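Local atomic coordinates of excinuclease ABC, subunit A. (Deinococcus radiodurans, PDB entry 2VF7), a protein that binds DNA, ATP and zinc as a UvrA-family ABC ATPase and probably takes part in recognising damaged DNA during excision repair. Residues A[520-525]-A[783-788]; A[583-588]-A[753-758]. The protein carries 1 engineered substitution. All coordinates share one frame; numbering follows the deposited sequence.

Interaction 1 (A[520-525]-A[783-788]); sequences FPLGVM and GNTVIA
Phe520 and Ile787 meet where the antiparallel β subdomain of an ABC-type ATPase domain turns into its parallel core sheet. Their side chains cross at about a right angle, with CD1 of Ile787 3.9 Å from CD2 of Phe520 and almost as near to CG. The CB of Ile787 leaves the backbone away from residues 520-525; with CG1 beside the backbone N (chi1 -58°) and the chain extended beyond it, the terminal methyl still comes back to the ring. Next to this pair, the CG2 methyl of Thr785, as modelled, points into the bend at 522-523, 3.8 Å from CB of Leu522. The same methyl lies only 3.1 Å from N of Gly523, short for a carbon, so the modelled threonine rotation is doubtful. Gly523, at positive phi, carries the turn; its CA leans on the carbonyl O of Asn784 at 3.5 Å in a CA-H...O contact. Beyond the turn the chain reaches strand 525-529, which leads to the Walker A loop, and the backbones join loosely: Val786 N gives a weak, bent bond to Val524 O (3.5 Å, 129° at the hydrogen). Opposite Phe520 and Ile787, the bent side chain of Met525 lies across Val786, SD 3.9 Å from CG2. Val780, near the end of helix 766-781, packs on both Met525 and Val786, while Leu505 of strand 502-510 packs on Phe520. Asp800 fixes the start of the core strand, its OD2 accepting a hydrogen bond from Met525 N. Before strand 785-789, the helix ends in a Schellman motif at Gly783. Deeper along that strand, the CE methyl of Met525 ends 4.1 Å from CB of Ala788.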
ATOM      1  N   PHE A 520     -13.872 -13.211 -48.715  1.00 53.00           N
ATOM      2  CA  PHE A 520     -12.790 -14.057 -48.205  1.00 52.48           C
ATOM      3  C   PHE A 520     -12.777 -15.378 -48.975  1.00 51.99           C
ATOM      4  O   PHE A 520     -13.774 -16.075 -48.975  1.00 51.65           O
ATOM      5  CB  PHE A 520     -12.967 -14.368 -46.710  1.00 52.14           C
ATOM      6  CG  PHE A 520     -13.107 -13.154 -45.819  1.00 52.54           C
ATOM      7  CD1 PHE A 520     -14.373 -12.675 -45.461  1.00 52.46           C
ATOM      8  CD2 PHE A 520     -11.976 -12.524 -45.281  1.00 53.10           C
ATOM      9  CE1 PHE A 520     -14.514 -11.568 -44.613  1.00 51.87           C
ATOM     10  CE2 PHE A 520     -12.107 -11.422 -44.425  1.00 51.73           C
ATOM     11  CZ  PHE A 520     -13.376 -10.939 -44.099  1.00 51.46           C
ATOM     12  N   PRO A 521     -11.639 -15.739 -49.600  1.00 51.80           N
ATOM     13  CA  PRO A 521     -11.511 -17.000 -50.341  1.00 51.51           C
ATOM     14  C   PRO A 521     -11.431 -18.195 -49.398  1.00 51.36           C
ATOM     15  O   PRO A 521     -10.960 -18.038 -48.273  1.00 51.51           O
ATOM     16  CB  PRO A 521     -10.175 -16.833 -51.070  1.00 51.51           C
ATOM     17  CG  PRO A 521      -9.385 -15.955 -50.175  1.00 51.61           C
ATOM     18  CD  PRO A 521     -10.378 -14.974 -49.613  1.00 51.79           C
ATOM     19  N   LEU A 522     -11.873 -19.371 -49.849  1.00 51.16           N
ATOM     20  CA  LEU A 522     -11.885 -20.571 -48.995  1.00 50.81           C
ATOM     21  C   LEU A 522     -10.832 -21.606 -49.392  1.00 50.71           C
ATOM     22  O   LEU A 522     -10.338 -21.607 -50.516  1.00 49.91           O
ATOM     23  CB  LEU A 522     -13.282 -21.217 -48.926  1.00 51.00           C
ATOM     24  CG  LEU A 522     -14.510 -20.315 -48.718  1.00 51.08           C
ATOM     25  CD1 LEU A 522     -15.798 -21.080 -48.968  1.00 50.57           C
ATOM     26  CD2 LEU A 522     -14.523 -19.660 -47.330  1.00 51.08           C
ATOM     27  N   GLY A 523     -10.484 -22.463 -48.426  1.00 51.02           N
ATOM     28  CA  GLY A 523      -9.471 -23.508 -48.584  1.00 51.13           C
ATOM     29  C   GLY A 523      -8.084 -22.940 -48.749  1.00 51.10           C
ATOM     30  O   GLY A 523      -7.190 -23.603 -49.269  1.00 51.11           O
ATOM     31  N   VAL A 524      -7.927 -21.701 -48.292  1.00 51.54           N
ATOM     32  CA  VAL A 524      -6.750 -20.860 -48.534  1.00 51.44           C
ATOM     33  C   VAL A 524      -6.499 -20.034 -47.272  1.00 51.62           C
ATOM     34  O   VAL A 524      -7.388 -19.889 -46.428  1.00 51.58           O
ATOM     35  CB  VAL A 524      -6.998 -19.934 -49.767  1.00 51.46           C
ATOM     36  CG1 VAL A 524      -5.917 -18.929 -49.946  1.00 50.94           C
ATOM     37  CG2 VAL A 524      -7.112 -20.769 -51.041  1.00 51.92           C
ATOM     38  N   MET A 525      -5.280 -19.525 -47.131  1.00 51.62           N
ATOM     39  CA  MET A 525      -4.907 -18.683 -46.000  1.00 51.93           C
ATOM     40  C   MET A 525      -4.804 -17.177 -46.368  1.00 50.20           C
ATOM     41  O   MET A 525      -4.028 -16.800 -47.253  1.00 49.03           O
ATOM     42  CB  MET A 525      -3.628 -19.236 -45.356  1.00 51.87           C
ATOM     43  CG  MET A 525      -2.588 -18.207 -45.053  1.00 53.83           C
ATOM     44  SD  MET A 525      -2.057 -18.266 -43.354  1.00 56.13           S
ATOM     45  CE  MET A 525      -2.293 -16.537 -42.893  1.00 56.80           C
ATOM     46  N   GLY A 783      -7.910 -28.830 -46.025  1.00 55.21           N
ATOM     47  CA  GLY A 783      -9.129 -28.274 -46.614  1.00 54.91           C
ATOM     48  C   GLY A 783      -9.808 -27.228 -45.736  1.00 54.40           C
ATOM     49  O   GLY A 783     -11.024 -27.028 -45.804  1.00 54.99           O
ATOM     50  N   ASN A 784      -9.028 -26.557 -44.907  1.00 53.95           N
ATOM     51  CA  ASN A 784      -9.593 -25.605 -43.962  1.00 53.38           C
ATOM     52  C   ASN A 784      -9.234 -24.182 -44.394  1.00 52.86           C
ATOM     53  O   ASN A 784      -8.396 -24.008 -45.267  1.00 52.66           O
ATOM     54  CB  ASN A 784      -9.124 -25.940 -42.545  1.00 53.08           C
ATOM     55  CG  ASN A 784      -9.509 -27.376 -42.117  1.00 54.20           C
ATOM     56  OD1 ASN A 784      -8.695 -28.299 -42.183  1.00 53.31           O
ATOM     57  ND2 ASN A 784     -10.758 -27.558 -41.699  1.00 53.38           N
ATOM     58  N   THR A 785      -9.885 -23.167 -43.832  1.00 52.33           N
ATOM     59  CA  THR A 785      -9.550 -21.803 -44.212  1.00 52.22           C
ATOM     60  C   THR A 785      -9.097 -20.997 -42.982  1.00 52.35           C
ATOM     61  O   THR A 785      -9.825 -20.886 -41.992  1.00 52.58           O
ATOM     62  CB  THR A 785     -10.664 -21.109 -45.080  1.00 52.29           C
ATOM     63  OG1 THR A 785     -11.319 -20.061 -44.356  1.00 52.83           O
ATOM     64  CG2 THR A 785     -11.696 -22.112 -45.575  1.00 52.14           C
ATOM     65  N   VAL A 786      -7.870 -20.488 -43.027  1.00 51.85           N
ATOM     66  CA  VAL A 786      -7.406 -19.609 -41.963  1.00 51.56           C
ATOM     67  C   VAL A 786      -7.449 -18.151 -42.420  1.00 51.53           C
ATOM     68  O   VAL A 786      -6.970 -17.800 -43.503  1.00 52.12           O
ATOM     69  CB  VAL A 786      -6.066 -20.084 -41.235  1.00 51.78           C
ATOM     70  CG1 VAL A 786      -5.368 -21.243 -41.955  1.00 50.23           C
ATOM     71  CG2 VAL A 786      -5.105 -18.907 -40.928  1.00 51.58           C
ATOM     72  N   ILE A 787      -8.108 -17.338 -41.603  1.00 51.19           N
ATOM     73  CA  ILE A 787      -8.136 -15.899 -41.768  1.00 50.94           C
ATOM     74  C   ILE A 787      -7.464 -15.340 -40.532  1.00 51.13           C
ATOM     75  O   ILE A 787      -7.898 -15.589 -39.417  1.00 51.43           O
ATOM     76  CB  ILE A 787      -9.571 -15.356 -41.876  1.00 50.53           C
ATOM     77  CG1 ILE A 787     -10.279 -16.025 -43.046  1.00 50.01           C
ATOM     78  CG2 ILE A 787      -9.535 -13.834 -42.031  1.00 49.69           C
ATOM     79  CD1 ILE A 787     -11.749 -15.781 -43.104  1.00 51.57           C
ATOM     80  N   ALA A 788      -6.387 -14.601 -40.740  1.00 51.40           N
ATOM     81  CA  ALA A 788      -5.557 -14.139 -39.654  1.00 51.01           C
ATOM     82  C   ALA A 788      -5.410 -12.642 -39.776  1.00 51.31           C
ATOM     83  O   ALA A 788      -4.890 -12.166 -40.776  1.00 51.44           O
ATOM     84  CB  ALA A 788      -4.216 -14.787 -39.758  1.00 50.75           C
TER

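Interaction 2 (A[583-588]-A[753-758])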
ATOM      1  N   ILE A 583     -18.638 -24.585 -45.659  1.00 61.97           N
ATOM      2  CA  ILE A 583     -18.216 -24.262 -44.291  1.00 62.31           C
ATOM      3  C   ILE A 583     -19.084 -24.941 -43.226  1.00 62.64           C
ATOM      4  O   ILE A 583     -20.301 -24.727 -43.155  1.00 62.78           O
ATOM      5  CB  ILE A 583     -18.157 -22.736 -44.031  1.00 62.23           C
ATOM      6  CG1 ILE A 583     -17.325 -22.041 -45.104  1.00 61.96           C
ATOM      7  CG2 ILE A 583     -17.556 -22.454 -42.645  1.00 62.90           C
ATOM      8  CD1 ILE A 583     -17.236 -20.521 -44.940  1.00 62.35           C
ATOM      9  N   THR A 584     -18.427 -25.746 -42.397  1.00 62.95           N
ATOM     10  CA  THR A 584     -19.085 -26.582 -41.402  1.00 63.25           C
ATOM     11  C   THR A 584     -18.935 -25.987 -40.006  1.00 63.43           C
ATOM     12  O   THR A 584     -19.919 -25.811 -39.279  1.00 63.68           O
ATOM     13  CB  THR A 584     -18.487 -28.002 -41.418  1.00 63.17           C
ATOM     14  OG1 THR A 584     -18.629 -28.561 -42.731  1.00 63.11           O
ATOM     15  CG2 THR A 584     -19.186 -28.903 -40.403  1.00 63.60           C
ATOM     16  N   ARG A 585     -17.694 -25.687 -39.641  1.00 63.52           N
ATOM     17  CA  ARG A 585     -17.382 -25.146 -38.330  1.00 63.50           C
ATOM     18  C   ARG A 585     -16.673 -23.799 -38.401  1.00 63.21           C
ATOM     19  O   ARG A 585     -15.940 -23.511 -39.349  1.00 63.14           O
ATOM     20  CB  ARG A 585     -16.494 -26.112 -37.559  1.00 63.53           C
ATOM     21  CG  ARG A 585     -17.184 -27.346 -37.061  1.00 64.81           C
ATOM     22  CD  ARG A 585     -16.506 -27.818 -35.784  1.00 66.81           C
ATOM     23  NE  ARG A 585     -15.052 -27.919 -35.927  1.00 67.79           N
ATOM     24  CZ  ARG A 585     -14.187 -27.804 -34.923  1.00 68.90           C
ATOM     25  NH1 ARG A 585     -14.614 -27.567 -33.688  1.00 69.29           N
ATOM     26  NH2 ARG A 585     -12.885 -27.911 -35.157  1.00 69.44           N
ATOM     27  N   LEU A 586     -16.923 -22.993 -37.375  1.00 62.88           N
ATOM     28  CA  LEU A 586     -16.161 -21.806 -37.058  1.00 62.66           C
ATOM     29  C   LEU A 586     -15.308 -22.168 -35.850  1.00 62.61           C
ATOM     30  O   LEU A 586     -15.802 -22.714 -34.868  1.00 62.25           O
ATOM     31  CB  LEU A 586     -17.129 -20.660 -36.723  1.00 62.69           C
ATOM     32  CG  LEU A 586     -16.778 -19.238 -36.250  1.00 62.27           C
ATOM     33  CD1 LEU A 586     -16.458 -19.175 -34.771  1.00 62.85           C
ATOM     34  CD2 LEU A 586     -15.690 -18.567 -37.080  1.00 62.42           C
ATOM     35  N   VAL A 587     -14.017 -21.886 -35.940  1.00 62.93           N
ATOM     36  CA  VAL A 587     -13.126 -21.991 -34.790  1.00 62.78           C
ATOM     37  C   VAL A 587     -12.386 -20.668 -34.644  1.00 62.79           C
ATOM     38  O   VAL A 587     -11.664 -20.266 -35.546  1.00 62.62           O
ATOM     39  CB  VAL A 587     -12.118 -23.148 -34.952  1.00 62.55           C
ATOM     40  CG1 VAL A 587     -10.984 -23.012 -33.949  1.00 62.66           C
ATOM     41  CG2 VAL A 587     -12.818 -24.476 -34.790  1.00 62.14           C
ATOM     42  N   ARG A 588     -12.586 -19.978 -33.527  1.00 62.99           N
ATOM     43  CA  ARG A 588     -11.850 -18.750 -33.303  1.00 64.06           C
ATOM     44  C   ARG A 588     -10.743 -18.972 -32.280  1.00 64.12           C
ATOM     45  O   ARG A 588     -10.946 -19.631 -31.267  1.00 64.00           O
ATOM     46  CB  ARG A 588     -12.775 -17.581 -32.925  1.00 64.21           C
ATOM     47  CG  ARG A 588     -12.982 -17.341 -31.426  1.00 66.46           C
ATOM     48  CD  ARG A 588     -13.280 -15.872 -31.130  1.00 68.20           C
ATOM     49  NE  ARG A 588     -12.241 -14.996 -31.670  1.00 70.01           N
ATOM     50  CZ  ARG A 588     -12.073 -13.718 -31.337  1.00 71.10           C
ATOM     51  NH1 ARG A 588     -12.877 -13.138 -30.446  1.00 70.29           N
ATOM     52  NH2 ARG A 588     -11.087 -13.021 -31.900  1.00 71.01           N
ATOM     53  N   THR A 753     -13.695 -26.475 -41.706  1.00 59.99           N
ATOM     54  CA  THR A 753     -13.629 -25.492 -40.628  1.00 59.26           C
ATOM     55  C   THR A 753     -12.878 -24.223 -41.048  1.00 58.90           C
ATOM     56  O   THR A 753     -11.806 -24.291 -41.647  1.00 58.50           O
ATOM     57  CB  THR A 753     -13.124 -26.092 -39.265  1.00 59.00           C
ATOM     58  OG1 THR A 753     -12.389 -25.104 -38.530  1.00 59.76           O
ATOM     59  CG2 THR A 753     -12.247 -27.311 -39.460  1.00 58.53           C
ATOM     60  N   VAL A 754     -13.469 -23.072 -40.754  1.00 58.82           N
ATOM     61  CA  VAL A 754     -12.791 -21.788 -40.927  1.00 58.90           C
ATOM     62  C   VAL A 754     -12.148 -21.402 -39.597  1.00 58.60           C
ATOM     63  O   VAL A 754     -12.830 -21.335 -38.562  1.00 58.87           O
ATOM     64  CB  VAL A 754     -13.762 -20.676 -41.459  1.00 59.22           C
ATOM     65  CG1 VAL A 754     -14.965 -20.508 -40.543  1.00 59.93           C
ATOM     66  CG2 VAL A 754     -13.054 -19.340 -41.644  1.00 58.85           C
ATOM     67  N   TYR A 755     -10.829 -21.196 -39.616  1.00 58.24           N
ATOM     68  CA  TYR A 755     -10.104 -20.738 -38.430  1.00 57.52           C
ATOM     69  C   TYR A 755      -9.858 -19.250 -38.525  1.00 57.57           C
ATOM     70  O   TYR A 755      -9.179 -18.798 -39.448  1.00 57.39           O
ATOM     71  CB  TYR A 755      -8.759 -21.455 -38.290  1.00 57.27           C
ATOM     72  CG  TYR A 755      -8.862 -22.934 -38.025  1.00 57.00           C
ATOM     73  CD1 TYR A 755      -9.046 -23.827 -39.072  1.00 56.90           C
ATOM     74  CD2 TYR A 755      -8.782 -23.442 -36.729  1.00 56.92           C
ATOM     75  CE1 TYR A 755      -9.151 -25.180 -38.850  1.00 56.83           C
ATOM     76  CE2 TYR A 755      -8.885 -24.812 -36.493  1.00 56.72           C
ATOM     77  CZ  TYR A 755      -9.066 -25.670 -37.571  1.00 56.66           C
ATOM     78  OH  TYR A 755      -9.169 -27.018 -37.393  1.00 56.77           O
ATOM     79  N   VAL A 756     -10.398 -18.489 -37.575  1.00 57.72           N
ATOM     80  CA  VAL A 756     -10.083 -17.066 -37.493  1.00 58.18           C
ATOM     81  C   VAL A 756      -9.125 -16.751 -36.332  1.00 58.81           C
ATOM     82  O   VAL A 756      -9.389 -17.045 -35.165  1.00 58.12           O
ATOM     83  CB  VAL A 756     -11.333 -16.143 -37.538  1.00 58.19           C
ATOM     84  CG1 VAL A 756     -12.354 -16.654 -38.571  1.00 57.06           C
ATOM     85  CG2 VAL A 756     -11.966 -16.020 -36.186  1.00 59.15           C
ATOM     86  N   LEU A 757      -7.998 -16.152 -36.699  1.00 60.00           N
ATOM     87  CA  LEU A 757      -6.860 -15.970 -35.813  1.00 61.24           C
ATOM     88  C   LEU A 757      -6.419 -14.495 -35.767  1.00 62.42           C
ATOM     89  O   LEU A 757      -6.278 -13.831 -36.801  1.00 62.42           O
ATOM     90  CB  LEU A 757      -5.702 -16.841 -36.316  1.00 61.20           C
ATOM     91  CG  LEU A 757      -5.586 -18.369 -36.142  1.00 61.59           C
ATOM     92  CD1 LEU A 757      -6.896 -19.120 -36.089  1.00 62.58           C
ATOM     93  CD2 LEU A 757      -4.696 -18.975 -37.237  1.00 61.18           C
ATOM     94  N   ASP A 758      -6.217 -13.974 -34.567  1.00 63.85           N
ATOM     95  CA  ASP A 758      -5.644 -12.636 -34.395  1.00 65.42           C
ATOM     96  C   ASP A 758      -4.121 -12.788 -34.283  1.00 65.98           C
ATOM     97  O   ASP A 758      -3.644 -13.788 -33.775  1.00 66.40           O
ATOM     98  CB  ASP A 758      -6.264 -11.984 -33.149  1.00 65.85           C
ATOM     99  CG  ASP A 758      -5.675 -10.616 -32.822  0.70 66.71           C
ATOM    100  OD1 ASP A 758      -5.453 -10.360 -31.611  0.70 67.53           O
ATOM    101  OD2 ASP A 758      -5.453  -9.800 -33.748  0.70 67.28           O
TER
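From Arg585 beside Thr753 to Arg588 beside Val756, strands 585-588 and 753-758 run parallel in the core sheet, their axes 4.7 Å apart at 20°. Val754 is gripped twice: its N gives a hydrogen bond to Arg585 O (2.9 Å), and its O takes one from Val587 N (2.9 Å, 170° at the hydrogen). Val756 N then bonds to Val587 O at 3.0 Å. On one face Val587 and Tyr755 lie side by side, CG1 of the valine 3.6 Å from CD2 of the ring. Thr753 OG1 sits 3.2 Å above the plane of that ring, near its rim, and Val587 CG2 lies over one face of the Arg585 guanidinium, toward its rim. Both polar ends are held by Glu744: its carboxylate forms a salt bridge with Arg585 NH2, its carbonyl O a hydrogen bond with Tyr755 OH. A leucine in place of the tyrosine would probably leave that carbonyl without its hydroxyl partner and Val587 CG1 without the ring beside it. On the other face Leu586, its CG anti to the backbone N (chi1 176°), sets CD2 against CG1 of Val754 (4.0 Å) and of Val756, beneath helix 536-551, while CB of Arg588 packs on CG2 of Val756 (3.7 Å). The hydrophobic run ending at Asp758 fits a Walker B strand. Apolar packing and near-linear to moderately bent backbone bonds thus hold the pair, with both arginines on the outer strand.

In the fold
Both contacts reach the same six-stranded core sheet, interaction 1 from the neighbouring antiparallel sheet; strand 785-789 lies between 525-529 and 753-758. The two are directly joined: Thr785 O probably bonds to Tyr755 N, and Ile787 O to Leu757 N. Interaction 2 is regular, with a full parallel ladder, and lies at an outermost strand of the sheet within this chain, where partly exposed arginines flank a buried valine-rich centre. Interaction 1 is buried almost throughout, yet its backbone pairing is weak, consistent with 520-525 only entering the sheet; apolar side chains and CA-H...O contacts make up much of it. One covers a junction between two sheets, the other a strand pair within one.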